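Local coordinates for probable GTP-binding protein EngB (Pyrococcus horikoshii, PDB 2CXX), which probably binds and hydrolyses GTP with the help of magnesium, and is thought to be needed for normal cell division and septation, at residues L21-R27 with I39-W43; E42-H46 with K175-F179. All coordinates share one frame; numbering follows the deposited sequence.

Interaction 1. Residues L21-R27 with I39-W43; sequences LTGKKVR and IEIEW
In the G domain of this EngB-type GTPase, the end of the helix that follows the P-loop, together with the start of the connection through the first switch region, lies beside the edge strand 39-43. Thr22 and Trp43 touch at one end. CG2 of Thr22 sits over a face of the indole, 3.7 Å from the centroid of the five-membered ring and 16° off its normal, a CH-pi contact, while OG1 is turned to its own backbone, donating to Ile18 O and accepting from Lys24 N at 3.0 Å, an ST turn. Trp43 NE1 gives Leu21 O a weak, bent bond of 3.1 Å (122° at the hydrogen), and CB of Leu21 packs against CZ2. Were Trp43 an alanine, the methyl of Thr22 would probably lose its ring face, Leu21 O its weak N-H donor, and a gap would open beside Leu21.

Lys24 reaches across to the strand with its chain extended beyond CG, and NZ bonds Glu42 O at 2.9 Å; the donor is tilted 26° from the carbonyl plane. A water that accepts from Glu42 N also makes a weak, long bond with Lys24 NZ. The strand is the first of the antiparallel hairpin 39-50 at the edge of the G-domain sheet, and its alternate residues face the loop: Val26 CG1 meets Ile41 CD1 at 3.7 Å, and Val26 CB meets Ile39 CD1. Arg27 lays a guanidinium face on Ile39, with NH2 3.5 Å from CG1. Its nitrogens are held by Asp50 in a salt bridge and by the carbonyls of Val34 and Lys37, which fixes the rotation of the group near the predicted GTP site.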
loop_
_atom_site.group_PDB
_atom_site.type_symbol
_atom_site.label_atom_id
_atom_site.label_comp_id
_atom_site.label_asym_id
_atom_site.label_seq_id
_atom_site.Cartn_x
_atom_site.Cartn_y
_atom_site.Cartn_z
ATOM N N LEU A 21 0.838 -6.937 11.751
ATOM C CA LEU A 21 1.513 -8.046 11.109
ATOM C C LEU A 21 2.792 -8.488 11.826
ATOM O O LEU A 21 3.076 -9.657 11.971
ATOM C CB LEU A 21 1.894 -7.640 9.652
ATOM C CG LEU A 21 0.677 -7.674 8.696
ATOM C CD1 LEU A 21 1.119 -7.165 7.279
ATOM C CD2 LEU A 21 0.131 -9.133 8.562
ATOM N N THR A 22 3.535 -7.539 12.337
ATOM C CA THR A 22 4.819 -7.855 12.899
ATOM C C THR A 22 5.011 -7.647 14.395
ATOM O O THR A 22 6.020 -8.053 14.920
ATOM C CB THR A 22 5.898 -6.951 12.280
ATOM O OG1 THR A 22 5.645 -5.596 12.692
ATOM C CG2 THR A 22 5.843 -6.964 10.724
ATOM N N GLY A 23 4.100 -6.941 15.028
ATOM C CA GLY A 23 4.285 -6.639 16.451
ATOM C C GLY A 23 5.318 -5.545 16.660
ATOM O O GLY A 23 5.723 -5.290 17.800
ATOM N N LYS A 24 5.778 -4.885 15.589
ATOM C CA LYS A 24 6.755 -3.808 15.712
ATOM C C LYS A 24 6.140 -2.449 15.355
ATOM O O LYS A 24 5.538 -2.297 14.278
ATOM C CB LYS A 24 7.968 -4.111 14.812
ATOM C CG LYS A 24 8.666 -5.378 15.324
ATOM C CD LYS A 24 9.884 -5.754 14.558
ATOM C CE LYS A 24 10.619 -6.833 15.259
ATOM N NZ LYS A 24 11.865 -7.160 14.522
ATOM N N LYS A 25 6.274 -1.494 16.281
ATOM C CA LYS A 25 5.750 -0.151 16.121
ATOM C C LYS A 25 6.755 0.575 15.308
ATOM O O LYS A 25 7.945 0.622 15.666
ATOM C CB LYS A 25 5.636 0.570 17.470
ATOM C CG LYS A 25 4.446 0.165 18.275
ATOM C CD LYS A 25 3.156 0.688 17.618
ATOM C CE LYS A 25 1.957 0.428 18.464
ATOM N NZ LYS A 25 0.765 1.282 18.020
ATOM N N VAL A 26 6.308 1.112 14.193
ATOM C CA VAL A 26 7.175 1.866 13.347
ATOM C C VAL A 26 6.523 3.219 13.118
ATOM O O VAL A 26 5.285 3.376 13.254
ATOM C CB VAL A 26 7.359 1.146 11.993
ATOM C CG1 VAL A 26 7.916 -0.208 12.253
ATOM C CG2 VAL A 26 6.043 1.032 11.252
ATOM N N ARG A 27 7.366 4.187 12.799
ATOM C CA ARG A 27 6.933 5.543 12.511
ATOM C C ARG A 27 6.066 6.169 13.611
ATOM O O ARG A 27 5.128 6.929 13.343
ATOM C CB ARG A 27 6.223 5.544 11.161
ATOM C CG ARG A 27 7.165 5.056 10.044
ATOM C CD ARG A 27 6.598 5.370 8.681
ATOM N NE ARG A 27 7.398 4.814 7.597
ATOM C CZ ARG A 27 8.467 5.405 7.080
ATOM N NH1 ARG A 27 8.886 6.578 7.548
ATOM N NH2 ARG A 27 9.106 4.824 6.067
ATOM N N ILE A 39 12.296 2.836 5.537
ATOM C CA ILE A 39 12.800 2.105 6.691
ATOM C C ILE A 39 12.700 0.608 6.439
ATOM O O ILE A 39 11.860 0.175 5.639
ATOM C CB ILE A 39 12.018 2.463 7.989
ATOM C CG1 ILE A 39 10.562 2.131 7.838
ATOM C CG2 ILE A 39 12.307 3.939 8.412
ATOM C CD1 ILE A 39 9.860 2.210 9.189
ATOM N N GLU A 40 13.571 -0.169 7.079
ATOM C CA GLU A 40 13.558 -1.639 6.970
ATOM C C GLU A 40 13.172 -2.257 8.300
ATOM O O GLU A 40 13.636 -1.854 9.392
ATOM C CB GLU A 40 14.939 -2.185 6.530
ATOM C CG GLU A 40 15.172 -1.941 5.074
ATOM C CD GLU A 40 16.393 -2.629 4.478
ATOM O OE1 GLU A 40 16.972 -3.575 5.099
ATOM O OE2 GLU A 40 16.730 -2.144 3.397
ATOM N N ILE A 41 12.296 -3.228 8.203
ATOM C CA ILE A 41 11.785 -3.945 9.385
ATOM C C ILE A 41 12.042 -5.461 9.282
ATOM O O ILE A 41 11.706 -6.105 8.268
ATOM C CB ILE A 41 10.247 -3.657 9.523
ATOM C CG1 ILE A 41 10.013 -2.150 9.680
ATOM C CG2 ILE A 41 9.619 -4.406 10.747
ATOM C CD1 ILE A 41 8.699 -1.722 8.954
ATOM N N GLU A 42 12.637 -6.039 10.322
ATOM C CA GLU A 42 12.807 -7.478 10.341
ATOM C C GLU A 42 11.496 -8.141 10.759
ATOM O O GLU A 42 10.942 -7.834 11.808
ATOM C CB GLU A 42 13.941 -7.861 11.274
ATOM C CG GLU A 42 15.264 -7.403 10.715
ATOM C CD GLU A 42 16.404 -7.383 11.710
ATOM O OE1 GLU A 42 17.546 -7.201 11.223
ATOM O OE2 GLU A 42 16.188 -7.525 12.931
ATOM N N TRP A 43 10.972 -9.041 9.934
ATOM C CA TRP A 43 9.683 -9.741 10.209
ATOM C C TRP A 43 10.062 -11.212 10.223
ATOM O O TRP A 43 9.965 -11.928 9.196
ATOM C CB TRP A 43 8.676 -9.452 9.055
ATOM C CG TRP A 43 7.300 -9.991 9.286
ATOM C CD1 TRP A 43 6.756 -10.378 10.483
ATOM C CD2 TRP A 43 6.276 -10.153 8.309
ATOM N NE1 TRP A 43 5.450 -10.757 10.307
ATOM C CE2 TRP A 43 5.126 -10.631 8.982
ATOM C CE3 TRP A 43 6.219 -9.925 6.939
ATOM C CZ2 TRP A 43 3.907 -10.882 8.323
ATOM C CZ3 TRP A 43 5.001 -10.170 6.274
ATOM C CH2 TRP A 43 3.862 -10.644 6.989
HETATM O O HOH W 1 13.148 -4.462 12.729
#

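Interaction 2. Residues E42-H46 with K175-F179; sequences EWKNH and KNRIF
With CG anti to the backbone N (chi1 -174°), Trp43 sends its six-membered ring to the helix, and Phe179, whose CG lies anti to its carbonyl carbon (chi1 -73°), comes from the opposite direction to meet it. Phe179 CZ stands over one indole face, CE1 is 3.7 Å from Trp43 CH2, and the planes are inclined at 46°. Phe179 also reaches His46: CE2 lies over the imidazole face, 3.4 Å from both CD2 and NE2, with the planes similarly inclined. The three rings form an aromatic cluster that joins the beta-hairpin to the C-terminal helix 171-184 of the G domain. A type II' turn from Trp43 to His46 closes this hairpin; the two residues are a hydrogen-bonded pair, and both side chains set out toward the helix. At the indole rim, near its plane, Lys175 CG approaches CZ2 at 3.7 Å, and Ile178 CD1 packs more loosely on CH2. The lysine chain then bends, and a water accepts from its NZ at 2.9 Å and from Trp43 NE1 at 3.1 Å, bridging the two side chains. His46 ND1 is engaged by the backbone N of Ala2, which helps set the imidazole's rotation.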
loop_
_atom_site.group_PDB
_atom_site.type_symbol
_atom_site.label_atom_id
_atom_site.label_comp_id
_atom_site.label_asym_id
_atom_site.label_seq_id
_atom_site.Cartn_x
_atom_site.Cartn_y
_atom_site.Cartn_z
ATOM N N GLU A 42 12.637 -6.039 10.322
ATOM C CA GLU A 42 12.807 -7.478 10.341
ATOM C C GLU A 42 11.496 -8.141 10.759
ATOM O O GLU A 42 10.942 -7.834 11.808
ATOM C CB GLU A 42 13.941 -7.861 11.274
ATOM C CG GLU A 42 15.264 -7.403 10.715
ATOM C CD GLU A 42 16.404 -7.383 11.710
ATOM O OE1 GLU A 42 17.546 -7.201 11.223
ATOM O OE2 GLU A 42 16.188 -7.525 12.931
ATOM N N TRP A 43 10.972 -9.041 9.934
ATOM C CA TRP A 43 9.683 -9.741 10.209
ATOM C C TRP A 43 10.062 -11.212 10.223
ATOM O O TRP A 43 9.965 -11.928 9.196
ATOM C CB TRP A 43 8.676 -9.452 9.055
ATOM C CG TRP A 43 7.300 -9.991 9.286
ATOM C CD1 TRP A 43 6.756 -10.378 10.483
ATOM C CD2 TRP A 43 6.276 -10.153 8.309
ATOM N NE1 TRP A 43 5.450 -10.757 10.307
ATOM C CE2 TRP A 43 5.126 -10.631 8.982
ATOM C CE3 TRP A 43 6.219 -9.925 6.939
ATOM C CZ2 TRP A 43 3.907 -10.882 8.323
ATOM C CZ3 TRP A 43 5.001 -10.170 6.274
ATOM C CH2 TRP A 43 3.862 -10.644 6.989
ATOM N N LYS A 44 10.377 -11.690 11.433
ATOM C CA LYS A 44 10.933 -13.031 11.608
ATOM C C LYS A 44 12.100 -13.120 10.636
ATOM O O LYS A 44 12.982 -12.270 10.732
ATOM C CB LYS A 44 9.879 -14.123 11.410
ATOM C CG LYS A 44 8.804 -14.059 12.496
ATOM C CD LYS A 44 7.820 -15.209 12.433
ATOM C CE LYS A 44 6.788 -15.099 13.544
ATOM N NZ LYS A 44 6.000 -16.383 13.692
ATOM N N ASN A 45 12.106 -14.062 9.675
ATOM C CA ASN A 45 13.231 -14.193 8.764
ATOM C C ASN A 45 13.138 -13.431 7.447
ATOM O O ASN A 45 14.012 -13.561 6.577
ATOM C CB ASN A 45 13.492 -15.684 8.524
ATOM C CG ASN A 45 12.256 -16.440 8.039
ATOM O OD1 ASN A 45 11.078 -16.153 8.426
ATOM N ND2 ASN A 45 12.505 -17.435 7.190
ATOM N N HIS A 46 12.074 -12.639 7.323
ATOM C CA HIS A 46 11.773 -11.807 6.126
ATOM C C HIS A 46 12.032 -10.346 6.430
ATOM O O HIS A 46 12.270 -9.964 7.574
ATOM C CB HIS A 46 10.325 -11.978 5.727
ATOM C CG HIS A 46 9.998 -13.378 5.363
ATOM N ND1 HIS A 46 10.515 -14.000 4.248
ATOM C CD2 HIS A 46 9.273 -14.310 6.018
ATOM C CE1 HIS A 46 10.116 -15.262 4.230
ATOM N NE2 HIS A 46 9.361 -15.474 5.296
ATOM N N LYS A 175 -1.894 -11.968 5.766
ATOM C CA LYS A 175 -0.602 -12.600 5.980
ATOM C C LYS A 175 -0.503 -13.866 5.107
ATOM O O LYS A 175 0.487 -14.096 4.450
ATOM C CB LYS A 175 -0.441 -12.975 7.458
ATOM C CG LYS A 175 0.985 -13.159 7.904
ATOM C CD LYS A 175 1.026 -13.753 9.328
ATOM C CE LYS A 175 0.186 -12.918 10.312
ATOM N NZ LYS A 175 1.013 -12.214 11.388
ATOM N N ASN A 176 -1.538 -14.687 5.094
ATOM C CA ASN A 176 -1.489 -15.911 4.271
ATOM C C ASN A 176 -1.300 -15.587 2.805
ATOM O O ASN A 176 -0.537 -16.209 2.146
ATOM C CB ASN A 176 -2.789 -16.691 4.407
ATOM C CG ASN A 176 -2.977 -17.269 5.774
ATOM O OD1 ASN A 176 -1.999 -17.531 6.491
ATOM N ND2 ASN A 176 -4.242 -17.489 6.158
ATOM N N ARG A 177 -2.017 -14.580 2.309
ATOM C CA ARG A 177 -1.869 -14.164 0.903
ATOM C C ARG A 177 -0.416 -13.763 0.581
ATOM O O ARG A 177 0.147 -14.148 -0.428
ATOM C CB ARG A 177 -2.826 -12.987 0.607
ATOM C CG ARG A 177 -2.917 -12.488 -0.873
ATOM C CD ARG A 177 -3.884 -13.232 -1.772
ATOM N NE ARG A 177 -3.270 -14.460 -2.251
ATOM C CZ ARG A 177 -2.704 -14.654 -3.450
ATOM N NH1 ARG A 177 -2.663 -13.720 -4.368
ATOM N NH2 ARG A 177 -2.106 -15.815 -3.696
ATOM N N ILE A 178 0.172 -12.919 1.409
ATOM C CA ILE A 178 1.529 -12.471 1.223
ATOM C C ILE A 178 2.470 -13.659 1.094
ATOM O O ILE A 178 3.295 -13.707 0.191
ATOM C CB ILE A 178 1.967 -11.629 2.424
ATOM C CG1 ILE A 178 1.237 -10.315 2.373
ATOM C CG2 ILE A 178 3.499 -11.465 2.459
ATOM C CD1 ILE A 178 1.585 -9.438 3.584
ATOM N N PHE A 179 2.345 -14.626 1.999
ATOM C CA PHE A 179 3.245 -15.749 1.910
ATOM C C PHE A 179 2.960 -16.674 0.781
ATOM O O PHE A 179 3.865 -17.256 0.213
ATOM C CB PHE A 179 3.331 -16.447 3.256
ATOM C CG PHE A 179 4.120 -15.636 4.217
ATOM C CD1 PHE A 179 3.530 -15.040 5.299
ATOM C CD2 PHE A 179 5.454 -15.346 3.937
ATOM C CE1 PHE A 179 4.241 -14.162 6.089
ATOM C CE2 PHE A 179 6.158 -14.470 4.722
ATOM C CZ PHE A 179 5.545 -13.875 5.800
HETATM O O HOH W 2 3.834 -12.867 11.887
#

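How the interactions relate
From the N terminus, the chain leaves helix 14-22 through residues 21-27 and, after a connection of 11 residues without helix or strand, returns as strand 39-43, so interaction 1 closes a short local loop. Interaction 2 begins where that strand ends, at Glu42 and Trp43, and closes a far longer loop of 128 intervening residues, through most of the G domain to helix 171-184. The two loops follow one another, overlapping only in the shared pair, and neither encloses the other. Trp43 belongs to both, and Leu21 O lies 3.3 Å from Lys175 NZ, so helix 14-22, the edge strand and the C-terminal helix meet at one corner.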